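Long-range contacts in oligopeptide-binding protein AppA (Bacillus subtilis, PDB 1XOC), which binds oligopeptides, including tetra- and pentapeptides, for uptake by an oligopeptide permease that can support sporulation and genetic competence: residues A[274-279]-A[356-361]; A[283-288]-A[336-341]; A[79-84]-A[136-141]; A[123-128]-A[143-148]. One frame throughout, in Å; residues are numbered along the deposited sequence. Where two conformers were deposited one is given.

Contact 1 (A[274-279]-A[356-361]); sequences KNELFK and DGKKFS
The F360 ring has L277 over one face and F278 at its edge. Two turns set the backbone here, an Asx turn at N275 and an inverse gamma turn centred on F360. L277 CD2 makes a CH-pi contact 4.2 Å from the centroid of the F360 ring, 13° off the ring normal. F278 CE1 approaches F360 CE2 near the plane of the F360 ring. The F278 ring has L277 CB over the centre of one face. In the Asx turn N275 OD1 accepts from L277 N at 2.9 Å, in the carbonyl plane and on a lone pair. L277 CG stands anti to its carbonyl carbon (chi1 -64°), and both methyls face the strand. L277 CD1 lies 3.5 Å from S361 O. K358 crosses both L277 and E276. Its chain bends at chi3, with K358 CD 3.2 Å from E276 OE1, and E276 OE2 and K358 NZ form a long salt bridge of 3.9 Å. The contact joins the loop before helix 281-289 to the start of strand 358-367. W344 also packs on L277 and F360. A water bridges the two segments: it accepts from N275 ND2 at 3.1 Å and donates to S361 O at 2.9 Å.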
# COMPACT_ATOMS: atom_id res chain seq x y z
N LYS A 274 3.06 7.47 20.22
CA LYS A 274 2.88 8.84 20.72
C LYS A 274 1.92 8.83 21.89
O LYS A 274 2.03 9.66 22.80
CB LYS A 274 2.31 9.77 19.65
CG LYS A 274 3.33 10.48 18.84
CD LYS A 274 2.65 11.44 17.86
CE LYS A 274 2.49 12.84 18.43
NZ LYS A 274 1.47 13.61 17.62
N ASN A 275 0.98 7.89 21.88
CA ASN A 275 0.03 7.72 22.98
C ASN A 275 0.67 6.93 24.12
O ASN A 275 1.13 5.81 23.92
CB ASN A 275 -1.25 7.02 22.50
CG ASN A 275 -2.39 7.08 23.52
OD1 ASN A 275 -2.21 6.74 24.69
ND2 ASN A 275 -3.57 7.49 23.07
N GLU A 276 0.69 7.54 25.30
CA GLU A 276 1.22 6.95 26.53
C GLU A 276 0.81 5.50 26.72
O GLU A 276 1.58 4.69 27.25
CB GLU A 276 0.70 7.74 27.75
CG GLU A 276 1.05 9.22 27.80
CD GLU A 276 0.14 10.01 28.79
OE1 GLU A 276 0.18 9.73 30.02
OE2 GLU A 276 -0.61 10.91 28.32
N LEU A 277 -0.43 5.17 26.33
CA LEU A 277 -0.98 3.84 26.55
C LEU A 277 -0.18 2.76 25.85
O LEU A 277 -0.14 1.62 26.31
CB LEU A 277 -2.43 3.77 26.08
CG LEU A 277 -3.45 4.66 26.82
CD1 LEU A 277 -4.85 4.51 26.22
CD2 LEU A 277 -3.47 4.39 28.31
N PHE A 278 0.46 3.13 24.75
CA PHE A 278 1.07 2.13 23.87
C PHE A 278 2.58 2.21 23.81
O PHE A 278 3.17 1.56 22.98
CB PHE A 278 0.48 2.25 22.46
CG PHE A 278 -1.02 2.18 22.43
CD1 PHE A 278 -1.67 1.12 23.03
CD2 PHE A 278 -1.77 3.18 21.82
CE1 PHE A 278 -3.04 1.06 23.05
CE2 PHE A 278 -3.14 3.11 21.82
CZ PHE A 278 -3.79 2.04 22.44
N LYS A 279 3.21 2.95 24.71
CA LYS A 279 4.65 3.06 24.70
C LYS A 279 5.38 1.81 25.23
O LYS A 279 6.48 1.49 24.77
CB LYS A 279 5.08 4.30 25.49
CG LYS A 279 4.76 5.59 24.78
CD LYS A 279 5.19 6.81 25.61
CE LYS A 279 4.84 8.13 24.92
NZ LYS A 279 5.19 9.31 25.77
N ASP A 356 -1.42 5.50 37.24
CA ASP A 356 -0.90 6.85 37.42
C ASP A 356 -1.94 7.93 37.08
O ASP A 356 -1.64 8.87 36.35
CB ASP A 356 0.38 7.05 36.59
CG ASP A 356 1.52 6.11 37.02
OD1 ASP A 356 1.67 5.85 38.24
OD2 ASP A 356 2.28 5.65 36.13
N GLY A 357 -3.15 7.76 37.61
CA GLY A 357 -4.25 8.71 37.39
C GLY A 357 -4.79 8.76 35.97
O GLY A 357 -5.41 9.75 35.58
N LYS A 358 -4.57 7.70 35.20
CA LYS A 358 -5.04 7.61 33.81
C LYS A 358 -5.81 6.31 33.61
O LYS A 358 -5.39 5.27 34.13
CB LYS A 358 -3.86 7.62 32.84
CG LYS A 358 -3.44 9.00 32.32
CD LYS A 358 -2.75 8.86 30.95
CE LYS A 358 -3.75 8.52 29.83
NZ LYS A 358 -3.11 7.90 28.64
N LYS A 359 -6.89 6.35 32.84
CA LYS A 359 -7.68 5.15 32.57
C LYS A 359 -7.30 4.63 31.21
O LYS A 359 -6.92 5.41 30.34
CB LYS A 359 -9.18 5.44 32.68
CG LYS A 359 -9.80 6.25 31.56
CD LYS A 359 -11.29 6.56 31.82
CE LYS A 359 -12.03 7.01 30.54
NZ LYS A 359 -13.47 6.57 30.48
N PHE A 360 -7.37 3.32 31.02
CA PHE A 360 -7.00 2.70 29.75
C PHE A 360 -8.21 2.81 28.83
O PHE A 360 -9.04 1.91 28.77
CB PHE A 360 -6.58 1.25 29.95
CG PHE A 360 -5.56 0.76 28.95
CD1 PHE A 360 -4.41 0.13 29.38
CD2 PHE A 360 -5.74 0.95 27.58
CE1 PHE A 360 -3.46 -0.33 28.48
CE2 PHE A 360 -4.78 0.49 26.67
CZ PHE A 360 -3.65 -0.14 27.13
N SER A 361 -8.29 3.95 28.14
CA SER A 361 -9.38 4.30 27.26
C SER A 361 -8.83 4.99 26.02
O SER A 361 -8.03 5.93 26.15
CB SER A 361 -10.31 5.27 27.97
OG SER A 361 -11.34 5.71 27.11
O HOH W 1 -6.13 7.64 24.88

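Contact 2 (A[283-288]-A[336-341]); sequences VRQALT and KQMLAE
M338 and L339, which both meet A286, lie in the helical turn where E341 N donates to Q337 O at 2.8 Å. On the outer side of that helix, Q337 NE2 also donates to E341 OE2 at 2.9 Å, meeting it from above the carboxylate plane. M338 O accepts from K282 NZ, just ahead of 283-288. This polar link between the two helices runs beside an apolar interface. A286 is its centre. Its CB lies 3.9 Å from M338 CB and 3.8 Å from L339 CG, so one methyl touches two successive residues. M338 reaches across to the first helix. Its chain is bent at chi3 (79°), which brings CE to 3.6 Å from Q285 CB. The two side chains cross at about a right angle, and M338 CE also lies near the backbone N of A286. L339 CD2 touches A286 CB too and lies 4.2 Å from V283 CG2. Here too the side chains cross nearly at right angles. R284 points away from the interface, and its guanidinium bonds F278 O, D480 O and Q481 O. The short side chain of A286 suits the close approach of the axes, 8.8 Å. With their directions 164° apart, the helices form an antiparallel pair packed through small and aliphatic side chains, one element of the family 5 solute-binding fold.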
# COMPACT_ATOMS: atom_id res chain seq x y z
N VAL A 283 2.78 -3.92 27.38
CA VAL A 283 1.37 -3.59 27.15
C VAL A 283 0.94 -4.00 25.73
O VAL A 283 -0.09 -4.64 25.57
CB VAL A 283 1.08 -2.09 27.44
CG1 VAL A 283 -0.29 -1.64 26.89
CG2 VAL A 283 1.18 -1.83 28.94
N ARG A 284 1.73 -3.63 24.72
CA ARG A 284 1.43 -4.03 23.35
C ARG A 284 1.36 -5.55 23.19
O ARG A 284 0.45 -6.07 22.55
CB ARG A 284 2.43 -3.45 22.35
CG ARG A 284 2.39 -1.95 22.29
CD ARG A 284 3.12 -1.42 21.09
NE ARG A 284 4.51 -1.90 21.03
CZ ARG A 284 5.55 -1.31 21.59
NH1 ARG A 284 5.40 -0.19 22.30
NH2 ARG A 284 6.76 -1.84 21.48
N GLN A 285 2.28 -6.27 23.83
CA GLN A 285 2.24 -7.73 23.83
C GLN A 285 0.97 -8.26 24.50
O GLN A 285 0.39 -9.25 24.06
CB GLN A 285 3.46 -8.30 24.54
CG GLN A 285 4.79 -8.08 23.83
CD GLN A 285 5.97 -8.59 24.62
OE1 GLN A 285 7.04 -8.82 24.07
NE2 GLN A 285 5.80 -8.75 25.94
N ALA A 286 0.55 -7.60 25.57
CA ALA A 286 -0.67 -7.96 26.29
C ALA A 286 -1.91 -7.76 25.43
O ALA A 286 -2.84 -8.58 25.46
CB ALA A 286 -0.78 -7.14 27.56
N LEU A 287 -1.95 -6.68 24.66
CA LEU A 287 -3.09 -6.39 23.79
C LEU A 287 -3.24 -7.48 22.73
O LEU A 287 -4.34 -7.97 22.47
CB LEU A 287 -2.95 -5.02 23.14
CG LEU A 287 -3.01 -3.80 24.05
CD1 LEU A 287 -2.45 -2.56 23.38
CD2 LEU A 287 -4.43 -3.54 24.48
N THR A 288 -2.13 -7.89 22.14
CA THR A 288 -2.19 -8.98 21.20
C THR A 288 -2.68 -10.26 21.87
O THR A 288 -3.53 -10.98 21.34
CB THR A 288 -0.80 -9.21 20.57
OG1 THR A 288 -0.43 -8.04 19.83
CG2 THR A 288 -0.81 -10.44 19.65
N LYS A 336 -4.33 -10.30 31.25
CA LYS A 336 -4.67 -9.64 32.52
C LYS A 336 -3.44 -9.54 33.42
O LYS A 336 -3.17 -8.48 34.01
CB LYS A 336 -5.78 -10.41 33.25
CG LYS A 336 -7.15 -10.26 32.62
CD LYS A 336 -8.20 -11.06 33.35
CE LYS A 336 -9.58 -10.88 32.73
NZ LYS A 336 -10.65 -11.69 33.37
N GLN A 337 -2.71 -10.64 33.52
CA GLN A 337 -1.52 -10.73 34.37
C GLN A 337 -0.42 -9.83 33.85
O GLN A 337 0.21 -9.10 34.61
CB GLN A 337 -1.05 -12.19 34.44
CG GLN A 337 0.22 -12.45 35.25
CD GLN A 337 0.14 -12.02 36.71
OE1 GLN A 337 -0.95 -11.99 37.30
NE2 GLN A 337 1.29 -11.72 37.31
N MET A 338 -0.20 -9.86 32.54
CA MET A 338 0.80 -9.01 31.90
C MET A 338 0.51 -7.53 32.14
O MET A 338 1.43 -6.75 32.40
CB MET A 338 0.87 -9.29 30.40
CG MET A 338 1.47 -10.64 30.05
SD MET A 338 1.19 -11.02 28.32
CE MET A 338 2.46 -10.03 27.57
N LEU A 339 -0.76 -7.13 32.06
CA LEU A 339 -1.14 -5.74 32.29
C LEU A 339 -0.94 -5.34 33.75
O LEU A 339 -0.51 -4.22 34.03
CB LEU A 339 -2.59 -5.50 31.86
CG LEU A 339 -2.76 -5.49 30.34
CD1 LEU A 339 -4.21 -5.61 29.98
CD2 LEU A 339 -2.15 -4.23 29.75
N ALA A 340 -1.25 -6.26 34.66
CA ALA A 340 -1.02 -6.05 36.10
C ALA A 340 0.47 -5.87 36.36
O ALA A 340 0.87 -4.93 37.06
CB ALA A 340 -1.58 -7.21 36.89
N GLU A 341 1.28 -6.77 35.81
CA GLU A 341 2.75 -6.65 35.89
C GLU A 341 3.25 -5.31 35.34
O GLU A 341 4.22 -4.76 35.86
CB GLU A 341 3.43 -7.82 35.15
CG GLU A 341 3.41 -9.15 35.91
CD GLU A 341 3.70 -10.38 35.03
OE1 GLU A 341 4.02 -10.24 33.83
OE2 GLU A 341 3.60 -11.51 35.58

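Contact 3 (A[79-84]-A[136-141]); sequences GLAYDV and EVLFKL. With ZN (zinc ion), chain Q.
Y82 and F139 form a hydrogen-bonded pair of two antiparallel strands, with Y82 N to F139 O at 2.8 Å and F139 N to Y82 O at 2.9 Å. Both rings start the same way: each CG is anti to its carbonyl carbon (chi1 -65°). The rings meet different neighbours across the strands. L141 CD1 meets the edge of the Y82 ring in its plane, 3.9 Å from Y82 CD1. V84 CG2 comes in at the edge of F139, 3.8 Å from F139 CE1. V137 CG1, from F139's own strand, covers part of one face of that ring. Y82, V84, V137 and F139 thus share one face of the sheet. A81, D83, L138 and K140 occupy the other. There L138 CD1 leans over the neighbouring strand, 3.7 Å from Y82 O and close to A81 CB. D83 and E136 bring their carboxylates close, with planes 13° apart, though E136 was deposited in two conformers and the detail is doubtful. K85 NZ makes a salt bridge with E136 and a long, weak ion pair with D83, which may ease the repulsion. A lysine in place of D83 would probably cost K85 that weak partner and set a like charge beside it. K140 bends at chi3 (86°), and its NZ binds a zinc ion at 2.3 Å. L80 and A81 form a classic beta bulge opposite L76. Strand 65-76 flanks 81-86, strand 126-133 flanks 136-141, and helix 100-108 packs on V137 and F139.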
# COMPACT_ATOMS: atom_id res chain seq x y z
N GLY A 79 26.64 -1.80 -8.56
CA GLY A 79 25.37 -1.35 -8.01
C GLY A 79 25.33 0.07 -7.51
O GLY A 79 24.28 0.49 -7.02
N LEU A 80 26.41 0.82 -7.69
CA LEU A 80 26.45 2.24 -7.34
C LEU A 80 26.01 3.17 -8.47
O LEU A 80 25.93 4.39 -8.28
CB LEU A 80 27.84 2.61 -6.83
CG LEU A 80 28.19 2.01 -5.47
CD1 LEU A 80 29.66 2.20 -5.13
CD2 LEU A 80 27.27 2.59 -4.40
N ALA A 81 25.68 2.62 -9.63
CA ALA A 81 25.13 3.43 -10.70
C ALA A 81 24.30 2.57 -11.66
O ALA A 81 24.53 1.37 -11.77
CB ALA A 81 26.24 4.17 -11.46
N TYR A 82 23.36 3.23 -12.35
CA TYR A 82 22.51 2.58 -13.36
C TYR A 82 22.39 3.46 -14.56
O TYR A 82 22.00 4.59 -14.45
CB TYR A 82 21.10 2.29 -12.80
CG TYR A 82 21.14 1.30 -11.70
CD1 TYR A 82 21.46 1.67 -10.39
CD2 TYR A 82 20.95 -0.06 -11.95
CE1 TYR A 82 21.54 0.74 -9.37
CE2 TYR A 82 21.00 -0.98 -10.94
CZ TYR A 82 21.34 -0.60 -9.65
OH TYR A 82 21.42 -1.58 -8.70
N ASP A 83 22.77 2.94 -15.72
CA ASP A 83 22.67 3.65 -17.02
C ASP A 83 21.43 3.17 -17.72
O ASP A 83 21.29 1.98 -18.01
CB ASP A 83 23.92 3.30 -17.87
CG ASP A 83 24.04 4.11 -19.16
OD1 ASP A 83 23.27 5.10 -19.34
OD2 ASP A 83 24.94 3.77 -19.97
N VAL A 84 20.49 4.10 -17.95
CA VAL A 84 19.16 3.77 -18.44
C VAL A 84 18.89 4.44 -19.76
O VAL A 84 18.99 5.63 -19.89
CB VAL A 84 18.11 4.23 -17.42
CG1 VAL A 84 16.65 4.05 -17.98
CG2 VAL A 84 18.29 3.51 -16.11
N GLU A 136 18.76 9.17 -22.61
CA GLU A 136 19.65 8.42 -21.74
C GLU A 136 19.91 9.13 -20.42
O GLU A 136 20.21 10.32 -20.41
CB GLU A 136 20.96 8.12 -22.39
CG GLU A 136 21.88 7.15 -21.66
CD GLU A 136 22.84 6.45 -22.60
OE1 GLU A 136 23.16 7.07 -23.66
OE2 GLU A 136 23.26 5.29 -22.30
N VAL A 137 19.82 8.37 -19.33
CA VAL A 137 20.01 8.93 -18.00
C VAL A 137 20.92 8.05 -17.16
O VAL A 137 20.85 6.84 -17.23
CB VAL A 137 18.66 9.05 -17.27
CG1 VAL A 137 18.82 9.46 -15.84
CG2 VAL A 137 17.78 10.05 -17.96
N LEU A 138 21.79 8.67 -16.36
CA LEU A 138 22.66 7.93 -15.43
C LEU A 138 22.22 8.25 -14.00
O LEU A 138 22.22 9.41 -13.60
CB LEU A 138 24.13 8.32 -15.60
CG LEU A 138 25.10 7.59 -14.67
CD1 LEU A 138 25.31 6.12 -15.10
CD2 LEU A 138 26.43 8.32 -14.65
N PHE A 139 21.85 7.21 -13.27
CA PHE A 139 21.58 7.30 -11.85
C PHE A 139 22.81 6.93 -11.07
O PHE A 139 23.42 5.87 -11.33
CB PHE A 139 20.47 6.35 -11.47
CG PHE A 139 19.12 6.68 -12.08
CD1 PHE A 139 18.70 6.08 -13.24
CD2 PHE A 139 18.27 7.56 -11.46
CE1 PHE A 139 17.42 6.38 -13.77
CE2 PHE A 139 17.01 7.83 -11.99
CZ PHE A 139 16.58 7.25 -13.12
N LYS A 140 23.21 7.78 -10.12
CA LYS A 140 24.36 7.52 -9.27
C LYS A 140 23.92 7.44 -7.82
O LYS A 140 23.16 8.30 -7.36
CB LYS A 140 25.39 8.63 -9.42
CG LYS A 140 25.91 8.74 -10.86
CD LYS A 140 26.76 9.97 -11.13
CE LYS A 140 28.20 9.76 -10.79
NZ LYS A 140 28.95 10.96 -11.20
N LEU A 141 24.40 6.41 -7.13
CA LEU A 141 23.98 6.15 -5.76
C LEU A 141 25.09 6.47 -4.75
O LEU A 141 26.27 6.35 -5.04
CB LEU A 141 23.52 4.71 -5.57
CG LEU A 141 22.17 4.27 -6.15
CD1 LEU A 141 22.17 4.33 -7.68
CD2 LEU A 141 21.83 2.83 -5.67
ZN ZN Q . 29.59 13.18 -11.17

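Contact 4 (A[123-128]-A[143-148]); sequences YEMLKS and YKDGNF
M125 lies between Y143 and F148 and meets each with a different part of its chain. Its CB lies 3.7 Å from Y143 CE1, and M125 CA and E124 O approach the Y143 ring obliquely. CG of M125 sits between the backbone N and the carbonyl carbon (chi1 77°). From there it turns to F148, with CG 3.9 Å from F148 CB. M125 SD makes an oblique Met-aromatic contact, 5.3 Å from the F148 ring centroid. M125 CE ends 3.7 Å from D145 OD1. L126 crosses F148 at about a right angle. Its CD2 makes an off-centre CH-pi contact, 30° off the F148 ring normal. Y143 OH ends over the E124-M125 backbone, 3.5 Å from E124 O. With a serine in place of Y143, M125 CB would probably lose its aromatic neighbour and a gap would open beside E124. D145 OD2 accepts from N147 N at 2.9 Å, from above the carboxylate plane. The same oxygen takes N147 ND2 at 3.0 Å on its syn lone pair. N147 OD1 bonds N151, and D145 OD1 forms a salt bridge with K458. This is a capped helix start, leading into helix 147-155, packed against the type I turn 123-126.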
# COMPACT_ATOMS: atom_id res chain seq x y z
N TYR A 123 14.13 7.25 -2.42
CA TYR A 123 15.13 8.00 -3.19
C TYR A 123 16.37 8.35 -2.40
O TYR A 123 17.33 8.88 -2.97
CB TYR A 123 14.52 9.29 -3.83
CG TYR A 123 13.24 8.99 -4.58
CD1 TYR A 123 12.01 9.12 -3.95
CD2 TYR A 123 13.26 8.43 -5.89
CE1 TYR A 123 10.83 8.80 -4.59
CE2 TYR A 123 12.06 8.09 -6.53
CZ TYR A 123 10.85 8.29 -5.87
OH TYR A 123 9.66 7.92 -6.49
N GLU A 124 16.38 8.06 -1.10
CA GLU A 124 17.50 8.55 -0.29
C GLU A 124 18.87 7.93 -0.61
O GLU A 124 19.91 8.45 -0.18
CB GLU A 124 17.21 8.48 1.19
CG GLU A 124 16.86 7.16 1.71
CD GLU A 124 16.72 7.21 3.23
OE1 GLU A 124 16.80 8.34 3.78
OE2 GLU A 124 16.56 6.16 3.88
N MET A 125 18.86 6.81 -1.31
CA MET A 125 20.11 6.23 -1.77
C MET A 125 20.71 6.98 -2.96
O MET A 125 21.87 6.74 -3.27
CB MET A 125 19.95 4.74 -2.11
CG MET A 125 19.28 4.44 -3.45
SD MET A 125 17.53 4.91 -3.46
CE MET A 125 16.82 3.65 -2.46
N LEU A 126 19.95 7.86 -3.62
CA LEU A 126 20.44 8.56 -4.80
C LEU A 126 21.31 9.74 -4.46
O LEU A 126 20.96 10.57 -3.61
CB LEU A 126 19.28 9.08 -5.67
CG LEU A 126 18.58 8.06 -6.52
CD1 LEU A 126 17.42 8.72 -7.27
CD2 LEU A 126 19.58 7.40 -7.50
N LYS A 127 22.44 9.83 -5.14
CA LYS A 127 23.30 10.99 -5.07
C LYS A 127 22.89 12.00 -6.14
O LYS A 127 22.80 13.20 -5.87
CB LYS A 127 24.73 10.57 -5.31
CG LYS A 127 25.73 11.69 -5.17
CD LYS A 127 27.08 11.22 -5.63
CE LYS A 127 27.68 10.25 -4.65
NZ LYS A 127 29.11 9.96 -5.00
N SER A 128 22.70 11.51 -7.37
CA SER A 128 22.35 12.38 -8.48
C SER A 128 21.72 11.61 -9.62
O SER A 128 21.83 10.39 -9.71
CB SER A 128 23.59 13.09 -9.03
OG SER A 128 24.54 12.15 -9.49
N TYR A 143 25.26 4.86 -1.83
CA TYR A 143 25.59 3.54 -1.27
C TYR A 143 24.68 2.51 -1.96
O TYR A 143 23.68 2.88 -2.54
CB TYR A 143 25.37 3.51 0.26
CG TYR A 143 24.02 4.04 0.68
CD1 TYR A 143 22.89 3.23 0.65
CD2 TYR A 143 23.86 5.37 1.07
CE1 TYR A 143 21.65 3.72 1.02
CE2 TYR A 143 22.61 5.88 1.43
CZ TYR A 143 21.53 5.05 1.41
OH TYR A 143 20.28 5.53 1.75
N LYS A 144 25.03 1.23 -1.86
CA LYS A 144 24.26 0.17 -2.50
C LYS A 144 22.96 -0.05 -1.74
O LYS A 144 22.94 -0.12 -0.51
CB LYS A 144 25.06 -1.12 -2.57
CG LYS A 144 26.27 -1.01 -3.48
CD LYS A 144 27.00 -2.33 -3.62
CE LYS A 144 28.31 -2.14 -4.32
NZ LYS A 144 28.92 -3.46 -4.66
N ASP A 145 21.88 -0.16 -2.49
CA ASP A 145 20.57 -0.43 -1.92
C ASP A 145 19.66 -0.97 -3.00
O ASP A 145 19.30 -0.28 -3.96
CB ASP A 145 20.01 0.87 -1.31
CG ASP A 145 18.69 0.68 -0.55
OD1 ASP A 145 18.36 1.61 0.21
OD2 ASP A 145 18.02 -0.36 -0.71
N GLY A 146 19.30 -2.24 -2.84
CA GLY A 146 18.42 -2.92 -3.79
C GLY A 146 17.04 -2.31 -3.95
O GLY A 146 16.33 -2.60 -4.92
N ASN A 147 16.64 -1.44 -3.04
CA ASN A 147 15.38 -0.73 -3.22
C ASN A 147 15.35 0.15 -4.45
O ASN A 147 14.27 0.47 -4.97
CB ASN A 147 15.00 0.10 -2.00
CG ASN A 147 14.38 -0.71 -0.95
OD1 ASN A 147 13.17 -0.98 -1.01
ND2 ASN A 147 15.19 -1.16 -0.00
N PHE A 148 16.52 0.59 -4.92
CA PHE A 148 16.51 1.46 -6.07
C PHE A 148 16.05 0.70 -7.31
O PHE A 148 15.04 1.07 -7.94
CB PHE A 148 17.83 2.20 -6.32
CG PHE A 148 17.76 3.07 -7.52
CD1 PHE A 148 17.03 4.24 -7.50
CD2 PHE A 148 18.27 2.66 -8.71
CE1 PHE A 148 16.92 4.99 -8.64
CE2 PHE A 148 18.13 3.43 -9.83
CZ PHE A 148 17.45 4.58 -9.79

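From the N terminus, contact 3 opens first at 79-84 and contact 4 at 123-128. Contact 3 closes at 136-141 and contact 4 at 143-148, so the two cross. Three of their four segments reach one antiparallel sheet; 143-148 leads from it into helix 147-155. Contact 1 opens much later, at 274-279. Contact 2 begins at 283-288 and ends at 336-341, before contact 1 closes at 356-361, so it lies within the loop of contact 1. The two touch where L277 meets V283 and F278 meets L287. Contact 2 pairs helices 281-289 and 332-341, and contact 1 ties the loop before the first of them to strand 358-367. Their centres lie about 39 to 50 Å from those of contacts 3 and 4.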